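Local coordinates for protein flavodoxin (Aquifex aeolicus, PDB 2ARK) that probably serves as a low-potential electron donor to redox enzymes, with FMN as its cofactor, at residues 7-12 / 35-40; 91-96 / 110-115; 123-128 / 158-163. One frame throughout, in Å; residues are numbered along the deposited sequence.

Three contacts sample the two layers of helices and the central parallel sheet of the flavodoxin fold. Contact 1 is strand on strand, at a margin of the sheet: partly buried, held by backbone hydrogen bonds and edged with charged side chains. Contacts 2 and 3 are buried and join strand to helix, on the two opposite faces of the sheet. Contact 2 is built of apolar side chains, whereas contact 3 combines apolar packing with a salt-bridge network. They meet in the core: Phe94 touches Val9 and Tyr11, Leu161 packs against Val7 and Cys92, and Phe123 lies beside Ala91 and Cys92. Contacts 2 and 3 also touch the third subunit.

Contact 1 of 3, residues 7-12 / 35-40; sequences VLVIYD and TEVRLK
The Tyr11 ring overlaps the end of residues 35-40 obliquely, through its CD2-CE2 side, with CE2 3.7 Å from Leu39 CD1 and CD2 3.2 Å from the carbonyl O of Lys40. Its first torsion (chi1 65°) sets CG between its own backbone N and carbonyl carbon, which swings the ring across to the neighbouring strand. Leu39 CD1 also reaches back to Val9 CG1, at 3.8 Å, and so sits where a valine and a tyrosine two residues apart can both touch it. Farther along the same face, Val9 CG2 meets Val37 CG1, and Val7 CG2 meets Thr35 CG2.

These are the two strands of a beta-alpha-beta unit, the first in the chain and the repeating element of the doubly wound flavodoxin fold, and helix 17-30 between them packs on the face carrying Val37 and Tyr11. The strands run parallel at 19°, their axes coming within 4.7 Å. In parallel pairing a bonded residue reaches the two residues on either side of its opposite number: Val7, opposite Val37, donates to Glu36 O and accepts from Arg38 N, both at 2.8 Å. Val9 repeats the pattern with Arg38 O and Lys40 N, its N-H pointing almost straight at its acceptor. The last bond, from Tyr11 N to Lys40 O, stretches to 3.1 Å and bends to 150°.

On the other face Leu8 CD2 meets Lys40 CG, the two side chains crossing at about a right angle. Arg38 lends its CB to Leu8 while its guanidinium leads away to a salt bridge with Asp49 and a cation-pi contact with Trp52.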
loop_
_atom_site.group_PDB
_atom_site.type_symbol
_atom_site.label_atom_id
_atom_site.label_comp_id
_atom_site.label_asym_id
_atom_site.label_seq_id
_atom_site.Cartn_x
_atom_site.Cartn_y
_atom_site.Cartn_z
ATOM N N VAL A 7 -10.674 23.359 -10.058
ATOM C CA VAL A 7 -9.711 22.634 -9.217
ATOM C C VAL A 7 -9.833 22.998 -7.720
ATOM O O VAL A 7 -9.846 24.173 -7.339
ATOM C CB VAL A 7 -8.257 22.829 -9.756
ATOM C CG1 VAL A 7 -7.203 22.346 -8.769
ATOM C CG2 VAL A 7 -8.079 22.099 -11.072
ATOM N N LEU A 8 -9.939 21.981 -6.878
ATOM C CA LEU A 8 -9.975 22.149 -5.415
ATOM C C LEU A 8 -8.653 21.701 -4.844
ATOM O O LEU A 8 -8.228 20.550 -5.039
ATOM C CB LEU A 8 -11.083 21.293 -4.792
ATOM C CG LEU A 8 -11.809 21.665 -3.490
ATOM C CD1 LEU A 8 -12.141 20.400 -2.714
ATOM C CD2 LEU A 8 -11.148 22.737 -2.537
ATOM N N VAL A 9 -7.976 22.607 -4.160
ATOM C CA VAL A 9 -6.818 22.217 -3.376
ATOM C C VAL A 9 -7.271 22.260 -1.927
ATOM O O VAL A 9 -7.589 23.311 -1.412
ATOM C CB VAL A 9 -5.583 23.116 -3.627
ATOM C CG1 VAL A 9 -4.346 22.594 -2.844
ATOM C CG2 VAL A 9 -5.289 23.175 -5.104
ATOM N N ILE A 10 -7.330 21.097 -1.289
ATOM C CA ILE A 10 -7.807 21.024 0.088
ATOM C C ILE A 10 -6.680 20.401 0.917
ATOM O O ILE A 10 -6.075 19.447 0.470
ATOM C CB ILE A 10 -9.163 20.235 0.151
ATOM C CG1 ILE A 10 -9.763 20.267 1.530
ATOM C CG2 ILE A 10 -9.041 18.756 -0.361
ATOM C CD1 ILE A 10 -10.810 19.105 1.702
ATOM N N TYR A 11 -6.346 20.963 2.084
ATOM C CA TYR A 11 -5.168 20.467 2.862
ATOM C C TYR A 11 -5.438 20.501 4.369
ATOM O O TYR A 11 -6.219 21.319 4.856
ATOM C CB TYR A 11 -3.884 21.268 2.532
ATOM C CG TYR A 11 -4.017 22.695 2.976
ATOM C CD1 TYR A 11 -3.537 23.107 4.211
ATOM C CD2 TYR A 11 -4.716 23.617 2.202
ATOM C CE1 TYR A 11 -3.740 24.417 4.658
ATOM C CE2 TYR A 11 -4.898 24.915 2.624
ATOM C CZ TYR A 11 -4.406 25.310 3.845
ATOM O OH TYR A 11 -4.616 26.596 4.266
ATOM N N ASP A 12 -4.798 19.580 5.089
ATOM C CA ASP A 12 -4.606 19.689 6.515
ATOM C C ASP A 12 -3.138 20.046 6.739
ATOM O O ASP A 12 -2.313 19.921 5.824
ATOM C CB ASP A 12 -4.957 18.372 7.201
ATOM C CG ASP A 12 -5.131 18.523 8.717
ATOM O OD1 ASP A 12 -5.014 19.646 9.229
ATOM O OD2 ASP A 12 -5.346 17.524 9.421
ATOM N N THR A 35 -8.200 27.815 -15.928
ATOM C CA THR A 35 -8.430 26.953 -14.794
ATOM C C THR A 35 -8.731 27.827 -13.594
ATOM O O THR A 35 -8.007 28.783 -13.279
ATOM C CB THR A 35 -7.217 26.062 -14.485
ATOM O OG1 THR A 35 -6.856 25.318 -15.655
ATOM C CG2 THR A 35 -7.521 25.104 -13.325
ATOM N N GLU A 36 -9.822 27.479 -12.929
ATOM C CA GLU A 36 -10.255 28.134 -11.715
ATOM C C GLU A 36 -9.903 27.270 -10.476
ATOM O O GLU A 36 -10.122 26.054 -10.475
ATOM C CB GLU A 36 -11.741 28.335 -11.813
ATOM C CG GLU A 36 -12.242 29.245 -10.785
ATOM C CD GLU A 36 -13.710 29.465 -10.921
ATOM O OE1 GLU A 36 -14.375 28.659 -11.623
ATOM O OE2 GLU A 36 -14.185 30.441 -10.318
ATOM N N VAL A 37 -9.385 27.905 -9.423
ATOM C CA VAL A 37 -8.880 27.175 -8.249
ATOM C C VAL A 37 -9.529 27.638 -6.924
ATOM O O VAL A 37 -9.695 28.823 -6.689
ATOM C CB VAL A 37 -7.311 27.242 -8.191
ATOM C CG1 VAL A 37 -6.734 26.534 -6.949
ATOM C CG2 VAL A 37 -6.724 26.649 -9.464
ATOM N N ARG A 38 -9.911 26.685 -6.078
ATOM C CA ARG A 38 -10.338 27.003 -4.719
ATOM C C ARG A 38 -9.264 26.394 -3.833
ATOM O O ARG A 38 -8.907 25.238 -4.042
ATOM C CB ARG A 38 -11.726 26.412 -4.413
ATOM C CG ARG A 38 -12.792 27.427 -4.345
ATOM C CD ARG A 38 -14.012 27.184 -5.239
ATOM N NE ARG A 38 -15.155 26.654 -4.506
ATOM C CZ ARG A 38 -16.433 26.874 -4.799
ATOM N NH1 ARG A 38 -16.794 27.641 -5.813
ATOM N NH2 ARG A 38 -17.370 26.330 -4.040
ATOM N N LEU A 39 -8.721 27.177 -2.892
ATOM C CA LEU A 39 -7.755 26.676 -1.877
ATOM C C LEU A 39 -8.387 26.703 -0.478
ATOM O O LEU A 39 -8.761 27.777 0.030
ATOM C CB LEU A 39 -6.482 27.515 -1.920
ATOM C CG LEU A 39 -5.341 27.309 -0.922
ATOM C CD1 LEU A 39 -4.753 25.859 -0.945
ATOM C CD2 LEU A 39 -4.249 28.361 -1.152
ATOM N N LYS A 40 -8.556 25.534 0.141
ATOM C CA LYS A 40 -9.171 25.486 1.497
ATOM C C LYS A 40 -8.402 24.626 2.488
ATOM O O LYS A 40 -7.914 23.587 2.128
ATOM C CB LYS A 40 -10.616 24.970 1.445
ATOM C CG LYS A 40 -11.500 25.572 0.348
ATOM C CD LYS A 40 -12.405 26.682 0.820
ATOM C CE LYS A 40 -13.167 27.278 -0.405
ATOM N NZ LYS A 40 -14.454 28.089 -0.136
#

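Contact 2 of 3, residues 91-96 / 110-115; sequences ACAFSS and SILTML
Ile111 leaves its helix pointing at the strand, and Ala93 receives it. Strand 90-97, helix 104-117 and strand 121-128 form a beta-alpha-beta unit of the flavodoxin fold, and this is its first half: the helix turns back over the strand it has just left. Ile111 CB already lies 3.7 Å from Ala93 CB, and the CG2 branch comes closer still, 3.4 Å from the same methyl. The other branch runs along the strand, ending with CD1 3.7 Å from the carbonyl O of Phe94. This division of labour follows from the first torsion (chi1 -69°), which places CG2 anti to the backbone N and CG1 anti to the carbonyl carbon, one branch on the alanine and one reaching on to Phe94 O.

The two segments are nearly antiparallel, at 154°, with axes approaching to 7.6 Å. Ala91 and Ala93 point at the helix and are small enough to be consistent with so close an approach, while Cys92 and Phe94 are directed to the opposite face, where Phe94 touches helix 17-30.

Ala93 CB is shared: Leu112 comes to it from the next position on the helix, and its CD2 also stops 4.0 Å from Cys92 CA. Leu112 also packs on Met116 of the third subunit, so this contact borders an assembly interface. One turn after Ile111, Leu115 completes the row. Both its methyls face the Ala91 side chain, CD2 at 3.9 Å from Ala91 CB, and CD1 fits against both Ala91 CB and the backbone O of Cys92, 3.7 Å from each.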
loop_
_atom_site.group_PDB
_atom_site.type_symbol
_atom_site.label_atom_id
_atom_site.label_comp_id
_atom_site.label_asym_id
_atom_site.label_seq_id
_atom_site.Cartn_x
_atom_site.Cartn_y
_atom_site.Cartn_z
ATOM N N ALA A 91 -8.336 13.242 -9.116
ATOM C CA ALA A 91 -7.665 13.612 -7.862
ATOM C C ALA A 91 -6.225 13.127 -7.792
ATOM O O ALA A 91 -5.849 12.179 -8.473
ATOM C CB ALA A 91 -8.442 13.098 -6.657
ATOM N N CYS A 92 -5.427 13.823 -6.978
ATOM C CA CYS A 92 -4.045 13.458 -6.612
ATOM C C CYS A 92 -3.804 13.870 -5.148
ATOM O O CYS A 92 -4.725 14.376 -4.499
ATOM C CB CYS A 92 -3.064 14.160 -7.535
ATOM S SG CYS A 92 -3.263 15.976 -7.547
ATOM N N ALA A 93 -2.570 13.674 -4.664
ATOM C CA ALA A 93 -2.223 13.712 -3.242
ATOM C C ALA A 93 -0.939 14.484 -3.064
ATOM O O ALA A 93 -0.130 14.546 -3.992
ATOM C CB ALA A 93 -2.045 12.242 -2.683
ATOM N N PHE A 94 -0.719 15.061 -1.887
ATOM C CA PHE A 94 0.627 15.587 -1.543
ATOM C C PHE A 94 0.874 15.561 -0.040
ATOM O O PHE A 94 -0.090 15.501 0.748
ATOM C CB PHE A 94 0.892 16.961 -2.149
ATOM C CG PHE A 94 -0.115 18.033 -1.746
ATOM C CD1 PHE A 94 -1.340 18.164 -2.433
ATOM C CD2 PHE A 94 0.201 18.968 -0.733
ATOM C CE1 PHE A 94 -2.251 19.167 -2.082
ATOM C CE2 PHE A 94 -0.707 19.991 -0.382
ATOM C CZ PHE A 94 -1.940 20.082 -1.044
ATOM N N SER A 95 2.132 15.570 0.380
ATOM C CA SER A 95 2.412 15.338 1.792
ATOM C C SER A 95 3.820 15.769 2.173
ATOM O O SER A 95 4.777 15.655 1.370
ATOM C CB SER A 95 2.236 13.842 2.131
ATOM O OG SER A 95 2.342 13.588 3.534
ATOM N N SER A 96 3.931 16.266 3.404
ATOM C CA SER A 96 5.182 16.724 3.966
ATOM C C SER A 96 5.397 15.809 5.151
ATOM O O SER A 96 4.447 15.544 5.896
ATOM C CB SER A 96 5.028 18.174 4.439
ATOM O OG SER A 96 6.205 18.656 5.067
ATOM N N SER A 110 -2.013 6.442 0.919
ATOM C CA SER A 110 -3.239 6.352 1.748
ATOM C C SER A 110 -4.289 7.418 1.395
ATOM O O SER A 110 -5.497 7.156 1.474
ATOM C CB SER A 110 -2.938 6.371 3.261
ATOM O OG SER A 110 -2.665 7.688 3.728
ATOM N N ILE A 111 -3.835 8.598 0.992
ATOM C CA ILE A 111 -4.720 9.614 0.421
ATOM C C ILE A 111 -5.361 9.054 -0.877
ATOM O O ILE A 111 -6.598 9.032 -1.004
ATOM C CB ILE A 111 -3.977 10.970 0.153
ATOM C CG1 ILE A 111 -3.604 11.671 1.462
ATOM C CG2 ILE A 111 -4.834 11.904 -0.725
ATOM C CD1 ILE A 111 -2.570 12.796 1.335
ATOM N N LEU A 112 -4.521 8.576 -1.806
ATOM C CA LEU A 112 -4.987 7.983 -3.050
ATOM C C LEU A 112 -5.994 6.835 -2.847
ATOM O O LEU A 112 -6.949 6.700 -3.609
ATOM C CB LEU A 112 -3.803 7.532 -3.926
ATOM C CG LEU A 112 -2.929 8.679 -4.468
ATOM C CD1 LEU A 112 -1.611 8.151 -5.091
ATOM C CD2 LEU A 112 -3.659 9.609 -5.427
ATOM N N THR A 113 -5.800 6.024 -1.816
ATOM C CA THR A 113 -6.703 4.919 -1.585
ATOM C C THR A 113 -8.050 5.377 -1.087
ATOM O O THR A 113 -9.078 4.797 -1.408
ATOM C CB THR A 113 -6.052 3.722 -0.789
ATOM O OG1 THR A 113 -6.832 3.374 0.370
ATOM C CG2 THR A 113 -4.673 4.028 -0.410
HETATM N N MSE A 114 -8.034 6.455 -0.338
HETATM C CA MSE A 114 -9.227 7.089 0.142
HETATM C C MSE A 114 -9.993 7.711 -1.040
HETATM O O MSE A 114 -11.205 7.542 -1.166
HETATM C CB MSE A 114 -8.787 8.141 1.146
HETATM C CG MSE A 114 -9.843 8.670 2.018
HETATM SE SE MSE A 114 -9.123 10.068 3.223
HETATM C CE MSE A 114 -8.274 11.431 1.893
ATOM N N LEU A 115 -9.270 8.398 -1.910
ATOM C CA LEU A 115 -9.838 8.999 -3.089
ATOM C C LEU A 115 -10.395 7.957 -4.037
ATOM O O LEU A 115 -11.475 8.160 -4.611
ATOM C CB LEU A 115 -8.811 9.884 -3.817
ATOM C CG LEU A 115 -8.333 11.095 -3.015
ATOM C CD1 LEU A 115 -6.994 11.597 -3.562
ATOM C CD2 LEU A 115 -9.342 12.221 -2.954
#

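Contact 3 of 3, residues 123-128 / 158-163; sequences FGVTDY and GRRLAE
Asp127 OD2 is gripped by two arginines: Arg160 NH2, 2.7 Å away across the contact, and Arg156 NH2 from earlier in the same helix. The other oxygen, OD1, is equally shared, taking Arg160 NH1 at 2.9 Å and Arg185 NE. Arg160 thus holds the carboxylate end-on, one nitrogen to each oxygen, yet the two flat groups are twisted 52° apart. OD2 is approached on its syn side, somewhat out of the carboxylate plane, whereas NH1 comes to OD1 from 46° above that plane. Crowding of three arginines round Asp127 would be expected to favour its negative charge.

Arg160 is fixed at its other edge as well. Its NE points almost straight at Glu163 OE1, 2.7 Å away and in the guanidinium plane, so two acids restrain the group from turning. Bends at chi2 (58°) and chi3 fold the chain round to reach both of them. Nearer the backbone, Arg160 CB rests 3.8 Å from Val125 CG2, and CG lies obliquely to the Phe123 ring at CE2. The far atom of that ring, CZ, reaches the helix itself, 3.7 Å from Leu161 CA. An alanine in place of Arg160 would probably leave Glu163 OE1 without this mate, weaken the hold on Asp127 and open a gap beside Val125.

Along strand 121-128 the contact changes from packing at Phe123 and Val125 to ion pairs at Asp127: Phe123 sits against strand 90-97 and Trp164 of helix 148-168, Val125 meets strand 133-135, and Arg160 is flanked by Ile179 of helix 175-181.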
loop_
_atom_site.group_PDB
_atom_site.type_symbol
_atom_site.label_atom_id
_atom_site.label_comp_id
_atom_site.label_asym_id
_atom_site.label_seq_id
_atom_site.Cartn_x
_atom_site.Cartn_y
_atom_site.Cartn_z
ATOM N N PHE A 123 -4.018 9.793 -9.891
ATOM C CA PHE A 123 -2.777 9.785 -10.655
ATOM C C PHE A 123 -1.624 10.378 -9.793
ATOM O O PHE A 123 -1.860 11.074 -8.789
ATOM C CB PHE A 123 -2.965 10.614 -11.955
ATOM C CG PHE A 123 -3.123 12.080 -11.694
ATOM C CD1 PHE A 123 -4.364 12.617 -11.337
ATOM C CD2 PHE A 123 -2.025 12.935 -11.738
ATOM C CE1 PHE A 123 -4.500 13.999 -11.075
ATOM C CE2 PHE A 123 -2.166 14.301 -11.462
ATOM C CZ PHE A 123 -3.393 14.816 -11.113
ATOM N N GLY A 124 -0.401 10.084 -10.221
ATOM C CA GLY A 124 0.812 10.786 -9.797
ATOM C C GLY A 124 1.487 11.326 -11.056
ATOM O O GLY A 124 0.916 11.244 -12.156
ATOM N N VAL A 125 2.691 11.880 -10.913
ATOM C CA VAL A 125 3.365 12.568 -12.026
ATOM C C VAL A 125 4.720 11.997 -12.355
ATOM O O VAL A 125 5.543 11.794 -11.485
ATOM C CB VAL A 125 3.478 14.101 -11.770
ATOM C CG1 VAL A 125 4.250 14.775 -12.873
ATOM C CG2 VAL A 125 2.104 14.724 -11.645
ATOM N N THR A 126 4.953 11.740 -13.635
ATOM C CA THR A 126 6.234 11.178 -14.095
ATOM C C THR A 126 7.355 12.214 -14.136
ATOM O O THR A 126 8.521 11.883 -13.932
ATOM C CB THR A 126 6.101 10.597 -15.501
ATOM O OG1 THR A 126 5.395 11.525 -16.316
ATOM C CG2 THR A 126 5.337 9.255 -15.483
ATOM N N ASP A 127 6.997 13.461 -14.421
ATOM C CA ASP A 127 7.970 14.557 -14.559
ATOM C C ASP A 127 9.083 14.539 -13.524
ATOM O O ASP A 127 8.840 14.377 -12.335
ATOM C CB ASP A 127 7.275 15.925 -14.485
ATOM C CG ASP A 127 6.237 16.091 -15.545
ATOM O OD1 ASP A 127 5.808 15.050 -16.124
ATOM O OD2 ASP A 127 5.869 17.255 -15.809
ATOM N N TYR A 128 10.311 14.693 -14.015
ATOM C CA TYR A 128 11.421 15.047 -13.158
ATOM C C TYR A 128 11.623 16.546 -13.191
ATOM O O TYR A 128 11.824 17.181 -14.231
ATOM C CB TYR A 128 12.688 14.355 -13.559
ATOM C CG TYR A 128 12.865 13.002 -12.956
ATOM C CD1 TYR A 128 12.002 11.941 -13.290
ATOM C CD2 TYR A 128 13.934 12.750 -12.089
ATOM C CE1 TYR A 128 12.189 10.654 -12.753
ATOM C CE2 TYR A 128 14.147 11.476 -11.562
ATOM C CZ TYR A 128 13.265 10.437 -11.897
ATOM O OH TYR A 128 13.485 9.193 -11.385
ATOM N N GLY A 158 -0.179 20.547 -9.382
ATOM C CA GLY A 158 -1.352 21.349 -9.700
ATOM C C GLY A 158 -1.503 21.577 -11.189
ATOM O O GLY A 158 -2.628 21.566 -11.707
ATOM N N ARG A 159 -0.365 21.798 -11.855
ATOM C CA ARG A 159 -0.238 21.910 -13.318
ATOM C C ARG A 159 -0.815 20.685 -14.034
ATOM O O ARG A 159 -1.635 20.824 -14.938
ATOM C CB ARG A 159 1.246 21.993 -13.694
ATOM C CG ARG A 159 1.638 22.869 -14.852
ATOM C CD ARG A 159 0.724 22.880 -16.067
ATOM N NE ARG A 159 0.440 24.264 -16.399
ATOM C CZ ARG A 159 0.840 24.944 -17.469
ATOM N NH1 ARG A 159 1.513 24.397 -18.464
ATOM N NH2 ARG A 159 0.505 26.206 -17.543
ATOM N N ARG A 160 -0.338 19.501 -13.649
ATOM C CA ARG A 160 -0.799 18.266 -14.256
ATOM C C ARG A 160 -2.267 17.997 -13.925
ATOM O O ARG A 160 -3.020 17.521 -14.771
ATOM C CB ARG A 160 0.117 17.091 -13.888
ATOM C CG ARG A 160 -0.074 15.812 -14.740
ATOM C CD ARG A 160 0.121 15.970 -16.263
ATOM N NE ARG A 160 1.189 16.908 -16.633
ATOM C CZ ARG A 160 2.505 16.663 -16.536
ATOM N NH1 ARG A 160 2.956 15.494 -16.084
ATOM N NH2 ARG A 160 3.372 17.603 -16.897
ATOM N N LEU A 161 -2.678 18.319 -12.698
ATOM C CA LEU A 161 -4.087 18.237 -12.314
ATOM C C LEU A 161 -4.944 19.076 -13.246
ATOM O O LEU A 161 -5.950 18.589 -13.768
ATOM C CB LEU A 161 -4.275 18.727 -10.889
ATOM C CG LEU A 161 -5.395 18.178 -9.998
ATOM C CD1 LEU A 161 -5.770 19.237 -8.998
ATOM C CD2 LEU A 161 -6.636 17.604 -10.724
ATOM N N ALA A 162 -4.527 20.319 -13.477
ATOM C CA ALA A 162 -5.294 21.260 -14.291
ATOM C C ALA A 162 -5.317 20.803 -15.745
ATOM O O ALA A 162 -6.334 20.932 -16.434
ATOM C CB ALA A 162 -4.710 22.649 -14.180
ATOM N N GLU A 163 -4.190 20.266 -16.193
ATOM C CA GLU A 163 -4.048 19.684 -17.520
ATOM C C GLU A 163 -4.925 18.449 -17.729
ATOM O O GLU A 163 -5.529 18.315 -18.771
ATOM C CB GLU A 163 -2.586 19.366 -17.777
ATOM C CG GLU A 163 -1.737 20.620 -18.030
ATOM C CD GLU A 163 -0.215 20.338 -18.032
ATOM O OE1 GLU A 163 0.202 19.293 -17.459
ATOM O OE2 GLU A 163 0.553 21.173 -18.583
#